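Local coordinates for protein 3,6-diketocamphane 1,6-monooxygenase (PDB 4UWM) that uses reduced FMN and molecular oxygen to convert a camphor-derived diketone into a lactone by Baeyer-Villiger oxidation, a step in the breakdown of (-)-camphor, at residues G275-C280 / E347-Y352; M13-S18 / Q49-I54; V36-M41 / L364-V369. All blocks are in the same frame, centred on the assembly; numbering follows the deposited sequence. Where two conformers were deposited one is given.

Contact 1. Residues G275-C280 / E347-Y352; sequences GPIGYC and EAHDYY
At the C-terminal mouth of the barrel, P276 in the first turn of helix 276-291 meets Y351 of the loop that follows strand 343-347. The pyrrolidine lies over the phenol face, its CG 3.5 Å from the ring centroid and 7° off the normal, a centred CH-pi contact. P276 CB also touches D350 O at 3.4 Å. I277 CG1 sits at the edge of the Y351 ring; Y351 OH lies 2.5 Å from a water that accepts from I277 N, 3.0 Å from it. In this luciferase-family TIM barrel, the same loop turns H349 toward the helix near the flavin end. The side chains of I277 and H349 cross at about a right angle, I277 CG1 3.8 Å from H349 CG, with I277 CA over one face of the imidazole towards its rim. C280 SG, anti to its own N (chi1 179°), is thereby set in the imidazole plane at the edge, 3.8 Å from H349 CE1. With a serine in place of Y351, P276 would probably face a gap and the water on I277 N lose its phenol partner. H349 NE2 bonds to a triethylene glycol, probably from the crystallisation liquor, while W358 stacks on Y351.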
ATOM      1  N   GLY A 275      27.684  17.667  -5.510  1.00 36.19           N
ATOM      2  CA  GLY A 275      26.282  17.524  -5.094  1.00 36.46           C
ATOM      3  C   GLY A 275      25.883  16.189  -4.459  1.00 34.12           C
ATOM      4  O   GLY A 275      26.744  15.415  -4.041  1.00 30.59           O
ATOM      5  N   PRO A 276      24.561  15.931  -4.361  1.00 34.95           N
ATOM      6  CA  PRO A 276      23.974  14.706  -3.780  1.00 27.21           C
ATOM      7  C   PRO A 276      24.571  13.397  -4.316  1.00 23.37           C
ATOM      8  O   PRO A 276      24.799  12.483  -3.537  1.00 25.01           O
ATOM      9  CB  PRO A 276      22.512  14.808  -4.197  1.00 25.10           C
ATOM     10  CG  PRO A 276      22.245  16.278  -4.184  1.00 27.33           C
ATOM     11  CD  PRO A 276      23.515  16.922  -4.698  1.00 29.56           C
ATOM     12  N   ILE A 277      24.809  13.318  -5.621  1.00 24.63           N
ATOM     13  CA  ILE A 277      25.366  12.103  -6.248  1.00 24.98           C
ATOM     14  C   ILE A 277      26.771  11.797  -5.721  1.00 29.83           C
ATOM     15  O   ILE A 277      27.018  10.721  -5.183  1.00 24.65           O
ATOM     16  CB  ILE A 277      25.308  12.174  -7.790  1.00 25.15           C
ATOM     17  CG1 ILE A 277      23.867  12.390  -8.247  1.00 25.67           C
ATOM     18  CG2 ILE A 277      25.939  10.945  -8.446  1.00 27.92           C
ATOM     19  CD1 ILE A 277      23.689  12.836  -9.685  1.00 26.24           C
ATOM     20  N   GLY A 278      27.680  12.770  -5.819  1.00 31.40           N
ATOM     21  CA  GLY A 278      29.024  12.585  -5.288  1.00 23.48           C
ATOM     22  C   GLY A 278      29.027  12.279  -3.813  1.00 21.64           C
ATOM     23  O   GLY A 278      29.834  11.476  -3.359  1.00 25.62           O
ATOM     24  N   TYR A 279      28.122  12.912  -3.061  1.00 24.02           N
ATOM     25  CA  TYR A 279      27.993  12.660  -1.622  1.00 24.55           C
ATOM     26  C   TYR A 279      27.633  11.194  -1.302  1.00 27.59           C
ATOM     27  O   TYR A 279      28.252  10.552  -0.438  1.00 26.51           O
ATOM     28  CB  TYR A 279      26.968  13.616  -0.969  1.00 25.14           C
ATOM     29  CG  TYR A 279      26.833  13.384   0.514  1.00 26.00           C
ATOM     30  CD1 TYR A 279      27.797  13.861   1.409  1.00 32.74           C
ATOM     31  CD2 TYR A 279      25.774  12.634   1.030  1.00 26.68           C
ATOM     32  CE1 TYR A 279      27.695  13.616   2.774  1.00 29.94           C
ATOM     33  CE2 TYR A 279      25.667  12.384   2.385  1.00 25.65           C
ATOM     34  CZ  TYR A 279      26.627  12.886   3.253  1.00 32.13           C
ATOM     35  OH  TYR A 279      26.515  12.646   4.597  1.00 39.36           O
ATOM     36  N   CYS A 280      26.623  10.679  -2.001  1.00 27.25           N
ATOM     37  CA  CYS A 280      26.149   9.305  -1.772  1.00 23.80           C
ATOM     38  C   CYS A 280      27.261   8.311  -2.121  1.00 22.62           C
ATOM     39  O   CYS A 280      27.597   7.433  -1.325  1.00 25.30           O
ATOM     40  CB  CYS A 280      24.913   9.029  -2.625  1.00 23.41           C
ATOM     41  SG  CYS A 280      24.268   7.347  -2.429  1.00 23.50           S
ATOM     42  N   GLU A 347      19.120   6.688 -12.247  1.00 22.45           N
ATOM     43  CA  GLU A 347      19.111   6.556 -10.786  1.00 23.78           C
ATOM     44  C   GLU A 347      18.776   7.882 -10.119  1.00 30.07           C
ATOM     45  O   GLU A 347      19.463   8.887 -10.340  1.00 28.05           O
ATOM     46  CB  GLU A 347      20.464   6.068 -10.275  1.00 25.45           C
ATOM     47  CG  GLU A 347      20.822   4.621 -10.595  1.00 36.63           C
ATOM     48  CD  GLU A 347      20.135   3.587  -9.697  1.00 36.76           C
ATOM     49  OE1 GLU A 347      19.428   3.968  -8.719  1.00 33.51           O
ATOM     50  OE2 GLU A 347      20.303   2.384  -9.988  1.00 43.42           O
ATOM     51  N   ALA A 348      17.722   7.891  -9.302  1.00 25.87           N
ATOM     52  CA  ALA A 348      17.314   9.108  -8.610  1.00 23.94           C
ATOM     53  C   ALA A 348      18.134   9.289  -7.342  1.00 29.55           C
ATOM     54  O   ALA A 348      18.361   8.330  -6.587  1.00 30.49           O
ATOM     55  CB  ALA A 348      15.818   9.093  -8.296  1.00 21.89           C
ATOM     56  N   HIS A 349      18.612  10.513  -7.115  1.00 24.04           N
ATOM     57  CA  HIS A 349      19.355  10.799  -5.891  1.00 21.30           C
ATOM     58  C   HIS A 349      18.668  11.836  -5.003  1.00 18.43           C
ATOM     59  O   HIS A 349      17.679  12.425  -5.397  1.00 20.69           O
ATOM     60  CB  HIS A 349      20.802  11.170  -6.224  1.00 19.96           C
ATOM     61  CG  HIS A 349      21.664   9.972  -6.410  1.00 15.98           C
ATOM     62  ND1 HIS A 349      22.283   9.336  -5.358  1.00 17.52           N
ATOM     63  CD2 HIS A 349      21.922   9.227  -7.508  1.00 16.11           C
ATOM     64  CE1 HIS A 349      22.941   8.283  -5.810  1.00 14.95           C
ATOM     65  NE2 HIS A 349      22.749   8.204  -7.113  1.00 16.30           N
ATOM     66  N   ASP A 350      19.184  12.042  -3.799  1.00 18.13           N
ATOM     67  CA  ASP A 350      18.496  12.881  -2.828  1.00 17.05           C
ATOM     68  C   ASP A 350      18.701  14.378  -3.122  1.00 23.93           C
ATOM     69  O   ASP A 350      19.573  15.019  -2.524  1.00 23.00           O
ATOM     70  CB  ASP A 350      18.942  12.542  -1.403  1.00 18.95           C
ATOM     71  CG  ASP A 350      18.101  13.234  -0.344  1.00 15.73           C
ATOM     72  OD1 ASP A 350      17.336  14.146  -0.672  1.00 19.01           O
ATOM     73  OD2 ASP A 350      18.216  12.854   0.820  1.00 19.02           O
ATOM     74  N   TYR A 351      17.870  14.892  -4.026  1.00 22.02           N
ATOM     75  CA  TYR A 351      17.806  16.305  -4.399  1.00 27.15           C
ATOM     76  C   TYR A 351      16.585  17.010  -3.829  1.00 25.50           C
ATOM     77  O   TYR A 351      16.177  18.091  -4.297  1.00 24.40           O
ATOM     78  CB  TYR A 351      17.778  16.424  -5.915  1.00 24.41           C
ATOM     79  CG  TYR A 351      19.140  16.512  -6.540  1.00 28.95           C
ATOM     80  CD1 TYR A 351      19.814  17.740  -6.629  1.00 33.26           C
ATOM     81  CD2 TYR A 351      19.753  15.381  -7.067  1.00 30.10           C
ATOM     82  CE1 TYR A 351      21.070  17.825  -7.221  1.00 29.99           C
ATOM     83  CE2 TYR A 351      21.004  15.456  -7.660  1.00 33.40           C
ATOM     84  CZ  TYR A 351      21.650  16.680  -7.742  1.00 34.47           C
ATOM     85  OH  TYR A 351      22.886  16.732  -8.326  1.00 33.65           O
ATOM     86  N   TYR A 352      16.010  16.405  -2.797  1.00 21.08           N
ATOM     87  CA  TYR A 352      14.784  16.903  -2.207  1.00 20.63           C
ATOM     88  C   TYR A 352      14.909  18.362  -1.727  1.00 22.98           C
ATOM     89  O   TYR A 352      13.953  19.124  -1.871  1.00 22.07           O
ATOM     90  CB  TYR A 352      14.397  16.032  -1.025  1.00 18.19           C
ATOM     91  CG  TYR A 352      13.099  16.397  -0.343  1.00 17.64           C
ATOM     92  CD1 TYR A 352      11.907  16.526  -1.060  1.00 20.10           C
ATOM     93  CD2 TYR A 352      13.059  16.581   1.034  1.00 16.58           C
ATOM     94  CE1 TYR A 352      10.712  16.821  -0.421  1.00 19.82           C
ATOM     95  CE2 TYR A 352      11.871  16.885   1.675  1.00 20.80           C
ATOM     96  CZ  TYR A 352      10.702  16.982   0.949  1.00 22.15           C
ATOM     97  OH  TYR A 352       9.525  17.264   1.607  1.00 21.19           O
TER
HETATM   98  O   HOH W   1      25.023  15.582  -7.634  1.00 28.85           O

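Contact 2. Residues M13-S18 / Q49-I54; sequences MRPGRS and QIWENI
The backbones of 13-18 and 49-54 are tied by one nearly straight hydrogen bond, M13 N to W51 O (3.0 Å, 170°), and by a CA-H...O contact from W51 CA back to M13 O. Both segments belong to loops that follow neighbouring parallel strands, 4-9 and 40-43, of the TIM barrel. A type II turn from R14 to R17, with G16 at positive phi, presents P15 to W51. P15 CD lies over the indole, 3.6 Å from the centroid of the six-membered ring, and R14 CA covers the same face farther toward the rim. Beside the indole, P15 CB meets I50 CG2 at 3.9 Å. W51 NE1 bonds to Q182 of the second subunit and Y284 stacks on the indole. A water lies 2.8 Å from both M13 O and I50 O, with more acceptors around it than its protons can serve. N53 has CG between the backbone N and the carbonyl carbon (chi1 62°), which sends the amide across M13 at about a right angle. N53 ND2 bonds to T22, whereas the buried N53 OD1 has no polar partner and rests 3.4 Å from M13 CG.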
ATOM      1  N   MET A  13      18.249   8.014   0.026  1.00 15.34           N
ATOM      2  CA  MET A  13      17.935   9.168   0.861  1.00 19.15           C
ATOM      3  C   MET A  13      19.022   9.303   1.911  1.00 16.98           C
ATOM      4  O   MET A  13      19.372   8.317   2.564  1.00 16.61           O
ATOM      5  CB  MET A  13      16.584   9.006   1.580  1.00 14.53           C
ATOM      6  CG  MET A  13      15.332   8.873   0.713  1.00 18.00           C
ATOM      7  SD  MET A  13      15.076  10.240  -0.456  1.00 22.60           S
ATOM      8  CE  MET A  13      14.666  11.588   0.625  1.00 16.86           C
ATOM      9  N   ARG A  14      19.532  10.528   2.118  1.00 20.19           N
ATOM     10  CA  ARG A  14      20.540  10.771   3.166  0.70 18.79           C
ATOM     11  C   ARG A  14      20.076  10.255   4.515  1.00 17.30           C
ATOM     12  O   ARG A  14      18.929  10.491   4.915  1.00 19.18           O
ATOM     13  CB  ARG A  14      20.868  12.269   3.310  0.70 21.25           C
ATOM     14  CG  ARG A  14      21.624  12.890   2.157  0.70 23.29           C
ATOM     15  CD  ARG A  14      22.336  14.164   2.609  0.70 24.74           C
ATOM     16  NE  ARG A  14      21.424  15.146   3.191  0.70 23.25           N
ATOM     17  CZ  ARG A  14      20.692  16.011   2.488  0.70 24.25           C
ATOM     18  NH1 ARG A  14      20.756  16.017   1.164  0.70 26.39           N
ATOM     19  NH2 ARG A  14      19.882  16.867   3.111  0.70 23.62           N
ATOM     20  N   PRO A  15      20.957   9.550   5.253  1.00 19.84           N
ATOM     21  CA  PRO A  15      20.559   9.112   6.586  1.00 24.65           C
ATOM     22  C   PRO A  15      20.057  10.275   7.435  1.00 27.14           C
ATOM     23  O   PRO A  15      20.644  11.356   7.405  1.00 24.58           O
ATOM     24  CB  PRO A  15      21.857   8.521   7.156  1.00 24.51           C
ATOM     25  CG  PRO A  15      22.503   7.953   5.946  1.00 23.74           C
ATOM     26  CD  PRO A  15      22.265   8.988   4.877  1.00 20.44           C
ATOM     27  N   GLY A  16      18.945  10.064   8.134  1.00 22.44           N
ATOM     28  CA  GLY A  16      18.279  11.152   8.848  1.00 24.76           C
ATOM     29  C   GLY A  16      17.003  11.704   8.219  1.00 25.24           C
ATOM     30  O   GLY A  16      16.195  12.340   8.911  1.00 23.68           O
ATOM     31  N   ARG A  17      16.822  11.503   6.910  1.00 22.41           N
ATOM     32  CA  ARG A  17      15.567  11.865   6.258  1.00 20.44           C
ATOM     33  C   ARG A  17      14.398  11.126   6.929  1.00 18.98           C
ATOM     34  O   ARG A  17      14.516   9.949   7.278  1.00 19.47           O
ATOM     35  CB  ARG A  17      15.596  11.532   4.760  1.00 22.93           C
ATOM     36  CG  ARG A  17      16.561  12.347   3.919  1.00 26.53           C
ATOM     37  CD  ARG A  17      16.170  13.803   3.859  1.00 23.98           C
ATOM     38  NE  ARG A  17      16.664  14.418   2.644  1.00 26.45           N
ATOM     39  CZ  ARG A  17      16.702  15.724   2.439  1.00 20.28           C
ATOM     40  NH1 ARG A  17      16.284  16.543   3.382  1.00 22.27           N
ATOM     41  NH2 ARG A  17      17.135  16.203   1.292  1.00 22.39           N
ATOM     42  N   SER A  18      13.270  11.810   7.109  1.00 18.54           N
ATOM     43  CA  SER A  18      12.107  11.157   7.729  1.00 20.44           C
ATOM     44  C   SER A  18      11.320  10.371   6.675  1.00 14.66           C
ATOM     45  O   SER A  18      11.550  10.535   5.483  1.00 16.55           O
ATOM     46  CB  SER A  18      11.195  12.190   8.371  1.00 17.16           C
ATOM     47  OG  SER A  18      10.610  12.956   7.340  1.00 17.64           O
ATOM     48  N   GLN A  49      17.255  -1.513   5.351  1.00 16.12           N
ATOM     49  CA  GLN A  49      18.314  -0.567   4.908  1.00 17.68           C
ATOM     50  C   GLN A  49      18.049   0.885   5.289  1.00 20.80           C
ATOM     51  O   GLN A  49      16.905   1.276   5.462  1.00 26.33           O
ATOM     52  CB  GLN A  49      18.508  -0.662   3.398  1.00 18.68           C
ATOM     53  CG  GLN A  49      19.113  -1.996   2.934  1.00 18.65           C
ATOM     54  CD  GLN A  49      20.552  -2.150   3.387  1.00 24.56           C
ATOM     55  OE1 GLN A  49      20.842  -2.916   4.296  1.00 26.15           O
ATOM     56  NE2 GLN A  49      21.457  -1.390   2.768  1.00 22.01           N
ATOM     57  N   ILE A  50      19.103   1.695   5.355  1.00 20.52           N
ATOM     58  CA  ILE A  50      18.965   3.114   5.734  1.00 19.70           C
ATOM     59  C   ILE A  50      18.762   4.040   4.547  1.00 18.62           C
ATOM     60  O   ILE A  50      17.799   4.800   4.524  1.00 19.80           O
ATOM     61  CB  ILE A  50      20.172   3.621   6.580  1.00 22.52           C
ATOM     62  CG1 ILE A  50      20.316   2.805   7.867  1.00 24.48           C
ATOM     63  CG2 ILE A  50      20.048   5.125   6.888  1.00 19.47           C
ATOM     64  CD1 ILE A  50      19.220   3.022   8.879  1.00 25.99           C
ATOM     65  N   TRP A  51      19.693   4.013   3.596  1.00 16.08           N
ATOM     66  CA  TRP A  51      19.590   4.834   2.402  1.00 19.96           C
ATOM     67  C   TRP A  51      18.410   4.395   1.535  1.00 18.33           C
ATOM     68  O   TRP A  51      17.680   5.244   1.006  1.00 16.63           O
ATOM     69  CB  TRP A  51      20.874   4.777   1.562  1.00 19.16           C
ATOM     70  CG  TRP A  51      22.082   5.511   2.106  1.00 19.81           C
ATOM     71  CD1 TRP A  51      22.965   5.055   3.035  1.00 20.69           C
ATOM     72  CD2 TRP A  51      22.565   6.810   1.692  1.00 19.22           C
ATOM     73  NE1 TRP A  51      23.971   5.988   3.232  1.00 19.66           N
ATOM     74  CE2 TRP A  51      23.746   7.071   2.424  1.00 24.24           C
ATOM     75  CE3 TRP A  51      22.123   7.761   0.772  1.00 18.51           C
ATOM     76  CZ2 TRP A  51      24.477   8.262   2.278  1.00 19.58           C
ATOM     77  CZ3 TRP A  51      22.857   8.961   0.624  1.00 20.72           C
ATOM     78  CH2 TRP A  51      24.011   9.193   1.380  1.00 20.26           C
ATOM     79  N   GLU A  52      18.229   3.076   1.400  1.00 15.56           N
ATOM     80  CA  GLU A  52      17.161   2.540   0.567  1.00 18.97           C
ATOM     81  C   GLU A  52      15.989   2.275   1.511  1.00 16.34           C
ATOM     82  O   GLU A  52      15.838   1.184   2.044  1.00 15.42           O
ATOM     83  CB  GLU A  52      17.620   1.264  -0.148  1.00 16.03           C
ATOM     84  CG  GLU A  52      18.962   1.405  -0.886  1.00 19.45           C
ATOM     85  CD  GLU A  52      20.195   1.068  -0.051  1.00 23.13           C
ATOM     86  OE1 GLU A  52      20.121   1.032   1.189  1.00 20.01           O
ATOM     87  OE2 GLU A  52      21.285   0.865  -0.658  1.00 20.20           O
ATOM     88  N   ASN A  53      15.187   3.307   1.741  1.00 14.94           N
ATOM     89  CA  ASN A  53      14.305   3.315   2.912  1.00 15.39           C
ATOM     90  C   ASN A  53      12.810   3.236   2.578  1.00 15.14           C
ATOM     91  O   ASN A  53      11.993   3.826   3.279  1.00 14.31           O
ATOM     92  CB  ASN A  53      14.625   4.542   3.801  1.00 15.46           C
ATOM     93  CG  ASN A  53      14.382   5.858   3.091  1.00 15.55           C
ATOM     94  OD1 ASN A  53      14.170   5.883   1.889  1.00 18.26           O
ATOM     95  ND2 ASN A  53      14.380   6.969   3.845  1.00 16.80           N
ATOM     96  N   ILE A  54      12.453   2.516   1.509  1.00 12.93           N
ATOM     97  CA  ILE A  54      11.040   2.333   1.184  1.00 11.31           C
ATOM     98  C   ILE A  54      10.695   0.838   1.290  1.00 11.42           C
ATOM     99  O   ILE A  54      11.118   0.062   0.435  1.00 11.54           O
ATOM    100  CB  ILE A  54      10.674   2.934  -0.219  1.00 10.94           C
ATOM    101  CG1 ILE A  54      10.726   4.481  -0.163  1.00 13.57           C
ATOM    102  CG2 ILE A  54       9.288   2.466  -0.697  1.00 10.49           C
ATOM    103  CD1 ILE A  54      10.496   5.154  -1.516  1.00 15.25           C
TER
HETATM  104  O   HOH W   2      17.800   7.621   4.826  1.00 23.71           O
HETATM  105  O   HOH W   3      13.025   7.327   6.615  1.00 25.87           O

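Contact 3. Residues V36-M41 / L364-V369; sequences VGIDSM and LISKEV
S366, on the last helix of the chain, reaches V36 where helix 19-35 has just ended: S366 OG donates to V36 O over 2.6 Å. The hydroxyl comes in at a C=O...O angle of 150°, tilted out of the carbonyl plane. With OG anti to the backbone N (chi1 175°), the side chain extends from helix 356-369 towards this turn, which puts OG within bonding distance of V36 O. S366 OG also lies 3.6 Å from G37 C, and a CB on G37 would point towards the helix, 3.9 Å from S366 OG. The methylene of S366 does the apolar work: S366 CB lies 4.0 Å from I38 CG1 and, more loosely, 4.4 Å from V36 CG2. I38 sets CG1 beside its backbone N (chi1 -72°), which places that branch alongside the serine, while I38 also packs on T5 of strand 4-9. K367 borders the exposed side. One of its two conformers runs out almost fully extended, K367 CG passing 4.3 Å from V36 O, and in this conformer NZ forms a salt bridge with E363. One step back, I365 packs on T5, V259 and C261, so this face of the helix lies against strands 4-9 and 254-261. The helix closes with a wider pi-type turn, in which L364 O accepts from both E368 N and V369 N. On the facing segment, G37 takes positive phi and is the C-prime residue of a Schellman motif that ends helix 19-35; I38 then leads into strand 40-43. Such a turn, passing the chain from a helix to the next parallel strand on the barrel side remote from the flavin, with the final helix beside the first, belongs to the closure of a TIM barrel.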
ATOM      1  N   VAL A  36       7.845  15.739 -17.877  1.00 25.78           N
ATOM      2  CA  VAL A  36       8.876  15.868 -18.912  1.00 25.71           C
ATOM      3  C   VAL A  36       8.984  14.610 -19.775  1.00 33.35           C
ATOM      4  O   VAL A  36       9.991  14.408 -20.446  1.00 37.08           O
ATOM      5  CB  VAL A  36      10.261  16.286 -18.346  1.00 29.11           C
ATOM      6  CG1 VAL A  36      10.151  17.592 -17.575  1.00 27.97           C
ATOM      7  CG2 VAL A  36      10.872  15.197 -17.461  1.00 30.30           C
ATOM      8  N   GLY A  37       7.948  13.762 -19.726  1.00 28.07           N
ATOM      9  CA  GLY A  37       7.815  12.610 -20.620  1.00 27.49           C
ATOM     10  C   GLY A  37       8.700  11.420 -20.327  1.00 30.58           C
ATOM     11  O   GLY A  37       8.992  10.613 -21.221  1.00 28.29           O
ATOM     12  N   ILE A  38       9.144  11.292 -19.079  1.00 27.09           N
ATOM     13  CA  ILE A  38       9.811  10.061 -18.668  1.00 25.38           C
ATOM     14  C   ILE A  38       8.778   8.910 -18.718  1.00 22.01           C
ATOM     15  O   ILE A  38       7.627   9.069 -18.327  1.00 25.25           O
ATOM     16  CB  ILE A  38      10.561  10.241 -17.327  1.00 25.78           C
ATOM     17  CG1 ILE A  38      11.804  11.120 -17.573  1.00 24.31           C
ATOM     18  CG2 ILE A  38      10.966   8.894 -16.711  1.00 21.31           C
ATOM     19  CD1 ILE A  38      12.590  11.497 -16.322  1.00 27.73           C
ATOM     20  N   ASP A  39       9.190   7.778 -19.283  1.00 22.99           N
ATOM     21  CA  ASP A  39       8.276   6.691 -19.637  1.00 22.26           C
ATOM     22  C   ASP A  39       7.829   5.841 -18.419  1.00 21.90           C
ATOM     23  O   ASP A  39       6.693   5.392 -18.358  1.00 22.72           O
ATOM     24  CB  ASP A  39       8.950   5.742 -20.632  1.00 24.18           C
ATOM     25  CG  ASP A  39       8.017   4.644 -21.104  1.00 27.82           C
ATOM     26  OD1 ASP A  39       6.926   4.983 -21.592  1.00 33.03           O
ATOM     27  OD2 ASP A  39       8.362   3.442 -20.977  1.00 34.01           O
ATOM     28  N   SER A  40       8.750   5.597 -17.499  1.00 20.77           N
ATOM     29  CA  SER A  40       8.484   4.699 -16.376  1.00 21.04           C
ATOM     30  C   SER A  40       9.227   5.150 -15.127  1.00 23.92           C
ATOM     31  O   SER A  40      10.283   5.776 -15.215  1.00 20.10           O
ATOM     32  CB  SER A  40       8.849   3.258 -16.733  1.00 20.45           C
ATOM     33  OG  SER A  40      10.226   3.138 -17.003  1.00 20.14           O
ATOM     34  N   MET A  41       8.658   4.837 -13.958  1.00 20.29           N
ATOM     35  CA  MET A  41       9.360   5.041 -12.698  1.00 16.95           C
ATOM     36  C   MET A  41       9.347   3.738 -11.918  1.00 17.00           C
ATOM     37  O   MET A  41       8.283   3.222 -11.626  1.00 17.70           O
ATOM     38  CB  MET A  41       8.703   6.165 -11.896  1.00 14.76           C
ATOM     39  CG  MET A  41       9.373   6.431 -10.540  1.00 14.74           C
ATOM     40  SD  MET A  41       8.454   7.716  -9.681  1.00 19.99           S
ATOM     41  CE  MET A  41       9.454   7.952  -8.196  1.00 16.82           C
ATOM     42  N   LEU A 364      16.583  17.536 -19.712  1.00 34.64           N
ATOM     43  CA  LEU A 364      17.559  17.479 -20.798  1.00 37.16           C
ATOM     44  C   LEU A 364      17.725  16.065 -21.356  1.00 41.94           C
ATOM     45  O   LEU A 364      17.734  15.869 -22.577  1.00 33.07           O
ATOM     46  CB  LEU A 364      18.911  18.039 -20.354  1.00 41.44           C
ATOM     47  CG  LEU A 364      18.976  19.556 -20.157  1.00 43.18           C
ATOM     48  CD1 LEU A 364      20.344  19.953 -19.626  1.00 47.89           C
ATOM     49  CD2 LEU A 364      18.643  20.304 -21.445  1.00 42.96           C
ATOM     50  N   ILE A 365      17.830  15.091 -20.451  1.00 32.03           N
ATOM     51  CA  ILE A 365      17.958  13.683 -20.817  1.00 29.00           C
ATOM     52  C   ILE A 365      16.740  13.232 -21.624  1.00 32.98           C
ATOM     53  O   ILE A 365      16.879  12.673 -22.718  1.00 37.53           O
ATOM     54  CB  ILE A 365      18.154  12.795 -19.568  1.00 34.06           C
ATOM     55  CG1 ILE A 365      19.499  13.097 -18.904  1.00 39.21           C
ATOM     56  CG2 ILE A 365      18.045  11.313 -19.920  1.00 32.47           C
ATOM     57  CD1 ILE A 365      19.534  12.811 -17.413  1.00 46.84           C
ATOM     58  N   SER A 366      15.552  13.523 -21.106  1.00 34.57           N
ATOM     59  CA  SER A 366      14.299  13.029 -21.679  1.00 35.60           C
ATOM     60  C   SER A 366      13.928  13.695 -23.011  1.00 39.92           C
ATOM     61  O   SER A 366      13.462  13.011 -23.934  1.00 32.39           O
ATOM     62  CB  SER A 366      13.159  13.202 -20.662  1.00 37.19           C
ATOM     63  OG  SER A 366      11.906  12.835 -21.209  1.00 34.04           O
ATOM     64  N   LYS A 367      14.133  15.017 -23.091  1.00 40.85           N
ATOM     65  CA  LYS A 367      13.755  15.806 -24.270  0.50 41.88           C
ATOM     66  C   LYS A 367      14.872  15.999 -25.307  1.00 43.88           C
ATOM     67  O   LYS A 367      14.604  16.021 -26.509  1.00 45.91           O
ATOM     68  CB  LYS A 367      13.211  17.175 -23.848  0.50 38.72           C
ATOM     69  CG  LYS A 367      11.814  17.144 -23.257  0.50 41.87           C
ATOM     70  CD  LYS A 367      11.398  18.519 -22.762  0.50 37.32           C
ATOM     71  CE  LYS A 367       9.944  18.526 -22.316  0.50 39.83           C
ATOM     72  NZ  LYS A 367       9.585  19.785 -21.608  0.50 38.19           N
ATOM     73  N   GLU A 368      16.117  16.149 -24.846  1.00 48.06           N
ATOM     74  CA  GLU A 368      17.240  16.492 -25.731  0.60 50.30           C
ATOM     75  C   GLU A 368      18.207  15.344 -26.013  1.00 53.79           C
ATOM     76  O   GLU A 368      18.813  15.290 -27.081  1.00 61.85           O
ATOM     77  CB  GLU A 368      18.021  17.695 -25.186  0.60 48.69           C
ATOM     78  CG  GLU A 368      17.272  19.019 -25.259  0.60 58.30           C
ATOM     79  CD  GLU A 368      18.177  20.226 -25.069  0.60 64.43           C
ATOM     80  OE1 GLU A 368      19.387  20.135 -25.379  0.60 63.86           O
ATOM     81  OE2 GLU A 368      17.674  21.275 -24.614  0.60 65.53           O
ATOM     82  N   VAL A 369      18.366  14.431 -25.059  1.00 45.07           N
ATOM     83  CA  VAL A 369      19.321  13.337 -25.253  1.00 40.75           C
ATOM     84  C   VAL A 369      18.666  12.092 -25.855  1.00 47.73           C
ATOM     85  O   VAL A 369      19.018  11.663 -26.961  1.00 45.89           O
ATOM     86  CB  VAL A 369      20.106  12.987 -23.963  1.00 40.29           C
ATOM     87  CG1 VAL A 369      21.002  11.776 -24.188  1.00 41.15           C
ATOM     88  CG2 VAL A 369      20.941  14.165 -23.495  1.00 40.32           C
TER

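Contacts 1 and 2 sit 12 Å apart, centre to centre, near the flavin end of the barrel, whereas contact 3 lies away from the annotated sites among the helix-to-strand turns. The first two are coupled: D350 of contact 1 makes a salt bridge from OD1 to R17 NH2 (2.9 Å), and its OD2 probably accepts from R14 N (3.0 Å). Contact 1 is buried and rests on aromatic, sulfur and water-mediated contacts. Contact 2, only partly buried, adds a direct backbone bond and reaches the second subunit. Contact 3 is the smallest, with one hydroxyl bond at a partly exposed helix end. Helix 19-35 relates contacts 2 and 3: 13-18 leads into it and 36-41 leaves it.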